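Local coordinates for protein aspergillopepsin-2 heavy chain (Aspergillus niger var. macrosporus, PDB 1Y43) that forms, together with a second chain, an acid endopeptidase of the G1 (glutamic peptidase) family that cleaves proteins, at residues 105-110 and 130-135. Numbering follows the deposited sequence.
Sequences AEWIVE and TNAEAT
Trp107 and Ala105 meet Ala132 and Ala134 in a buried, largely apolar contact between two facing beta-sheets, in keeping with the beta-sandwich of G1 peptidases. Strand 105-110 and strand 132-135 run nearly antiparallel, at 158°, but their axes come no closer than 8.0 Å and no hydrogen bond joins them; side chains of 105-110 meet methyls and main chain of the other strand. The indole of Trp107 does most of the work. With CG anti to the carbonyl carbon (chi1 -62°), the ring reaches across to the other strand, where the methyl of Ala132 lies over one face. This is a CH-pi contact, Ala132 CB standing 3.9 Å from the centroid of the five-membered ring and 23° off its normal. The benzene side of the indole instead meets main chain, Trp107 CZ2 lying 3.7 Å from Glu133 N, while Trp107 CH2 is 4.2 Å from Ala134 CB. Next to it, two methyls touch tip to tip, Ala105 CB and Ala134 CB being 3.8 Å apart. The indole NE1 is satisfied by a hydrogen bond to the backbone of the other protein chain. Residues of both segments also pair antiparallel with that chain, whereas strand 4-13 flanks 105-110 and strand 139-141 pairs with the 132-135 side.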
loop_
_atom_site.group_PDB
_atom_site.type_symbol
_atom_site.label_atom_id
_atom_site.label_comp_id
_atom_site.label_asym_id
_atom_site.label_seq_id
_atom_site.Cartn_x
_atom_site.Cartn_y
_atom_site.Cartn_z
ATOM N N ALA B 105 -4.764 -1.409 -10.078
ATOM C CA ALA B 105 -4.822 -0.286 -9.134
ATOM C C ALA B 105 -5.145 -1.022 -7.839
ATOM O O ALA B 105 -6.070 -1.830 -7.810
ATOM C CB ALA B 105 -5.954 0.690 -9.490
ATOM N N GLU B 106 -4.403 -0.766 -6.770
ATOM C CA GLU B 106 -4.640 -1.510 -5.527
ATOM C C GLU B 106 -4.412 -0.753 -4.229
ATOM O O GLU B 106 -3.714 0.257 -4.208
ATOM C CB GLU B 106 -3.791 -2.798 -5.536
ATOM C CG GLU B 106 -2.274 -2.579 -5.565
ATOM C CD GLU B 106 -1.646 -2.631 -6.961
ATOM O OE1 GLU B 106 -2.299 -3.060 -7.929
ATOM O OE2 GLU B 106 -0.479 -2.211 -7.083
ATOM N N TRP B 107 -5.060 -1.258 -3.167
ATOM C CA TRP B 107 -4.997 -0.747 -1.795
ATOM C C TRP B 107 -4.586 -2.003 -1.037
ATOM O O TRP B 107 -5.385 -2.938 -0.897
ATOM C CB TRP B 107 -6.381 -0.261 -1.347
ATOM C CG TRP B 107 -6.907 0.870 -2.193
ATOM C CD1 TRP B 107 -6.728 2.206 -1.977
ATOM C CD2 TRP B 107 -7.664 0.747 -3.410
ATOM N NE1 TRP B 107 -7.329 2.920 -2.999
ATOM C CE2 TRP B 107 -7.907 2.060 -3.877
ATOM C CE3 TRP B 107 -8.156 -0.345 -4.140
ATOM C CZ2 TRP B 107 -8.625 2.306 -5.064
ATOM C CZ3 TRP B 107 -8.866 -0.095 -5.317
ATOM C CH2 TRP B 107 -9.092 1.223 -5.763
ATOM N N ILE B 108 -3.357 -2.013 -0.519
ATOM C CA ILE B 108 -2.802 -3.221 0.088
ATOM C C ILE B 108 -2.119 -3.089 1.452
ATOM O O ILE B 108 -1.547 -2.053 1.768
ATOM C CB ILE B 108 -1.708 -3.792 -0.897
ATOM C CG1 ILE B 108 -2.311 -4.102 -2.279
ATOM C CG2 ILE B 108 -0.996 -5.013 -0.319
ATOM C CD1 ILE B 108 -3.275 -5.287 -2.303
ATOM N N VAL B 109 -2.279 -4.138 2.270
ATOM C CA VAL B 109 -1.578 -4.276 3.541
ATOM C C VAL B 109 -0.687 -5.496 3.232
ATOM O O VAL B 109 -1.172 -6.574 2.861
ATOM C CB VAL B 109 -2.512 -4.542 4.739
ATOM C CG1 VAL B 109 -1.688 -4.874 5.970
ATOM C CG2 VAL B 109 -3.359 -3.306 5.028
ATOM N N GLU B 110 0.617 -5.316 3.358
ATOM C CA GLU B 110 1.559 -6.362 2.997
ATOM C C GLU B 110 2.511 -6.847 4.074
ATOM O O GLU B 110 2.879 -6.102 4.991
ATOM C CB GLU B 110 2.389 -5.862 1.808
ATOM C CG GLU B 110 3.536 -6.776 1.392
ATOM C CD GLU B 110 4.333 -6.258 0.200
ATOM O OE1 GLU B 110 3.974 -5.225 -0.395
ATOM O OE2 GLU B 110 5.333 -6.903 -0.148
ATOM N N THR B 130 -10.174 4.776 3.302
ATOM C CA THR B 130 -11.407 5.453 2.939
ATOM C C THR B 130 -11.057 6.329 1.749
ATOM O O THR B 130 -9.879 6.547 1.446
ATOM C CB THR B 130 -11.958 6.327 4.073
ATOM O OG1 THR B 130 -10.972 7.289 4.474
ATOM C CG2 THR B 130 -12.365 5.454 5.261
ATOM N N ASN B 131 -12.085 6.845 1.082
ATOM C CA ASN B 131 -11.895 7.679 -0.105
ATOM C C ASN B 131 -10.950 6.921 -1.059
ATOM O O ASN B 131 -10.003 7.489 -1.621
ATOM C CB ASN B 131 -11.332 9.050 0.290
ATOM C CG ASN B 131 -12.320 9.875 1.106
ATOM O OD1 ASN B 131 -13.446 10.118 0.682
ATOM N ND2 ASN B 131 -11.908 10.290 2.288
ATOM N N ALA B 132 -11.195 5.619 -1.172
ATOM C CA ALA B 132 -10.420 4.714 -2.016
ATOM C C ALA B 132 -10.903 4.864 -3.447
ATOM O O ALA B 132 -11.966 4.348 -3.806
ATOM C CB ALA B 132 -10.600 3.289 -1.535
ATOM N N GLU B 133 -10.117 5.566 -4.256
ATOM C CA GLU B 133 -10.482 5.848 -5.638
ATOM C C GLU B 133 -9.327 5.671 -6.609
ATOM O O GLU B 133 -8.178 6.000 -6.290
ATOM C CB GLU B 133 -10.977 7.302 -5.742
ATOM C CG GLU B 133 -12.216 7.603 -4.896
ATOM C CD GLU B 133 -12.648 9.061 -4.933
ATOM O OE1 GLU B 133 -12.039 9.865 -5.668
ATOM O OE2 GLU B 133 -13.625 9.409 -4.229
ATOM N N ALA B 134 -9.647 5.148 -7.791
ATOM C CA ALA B 134 -8.674 4.963 -8.871
ATOM C C ALA B 134 -9.211 5.733 -10.079
ATOM O O ALA B 134 -10.425 5.811 -10.268
ATOM C CB ALA B 134 -8.531 3.477 -9.215
ATOM N N THR B 135 -8.326 6.304 -10.886
ATOM C CA THR B 135 -8.748 7.053 -12.062
ATOM C C THR B 135 -8.277 6.317 -13.300
ATOM O O THR B 135 -7.101 5.990 -13.425
ATOM C CB THR B 135 -8.180 8.476 -12.042
ATOM O OG1 THR B 135 -8.574 9.108 -10.822
ATOM C CG2 THR B 135 -8.717 9.294 -13.212
#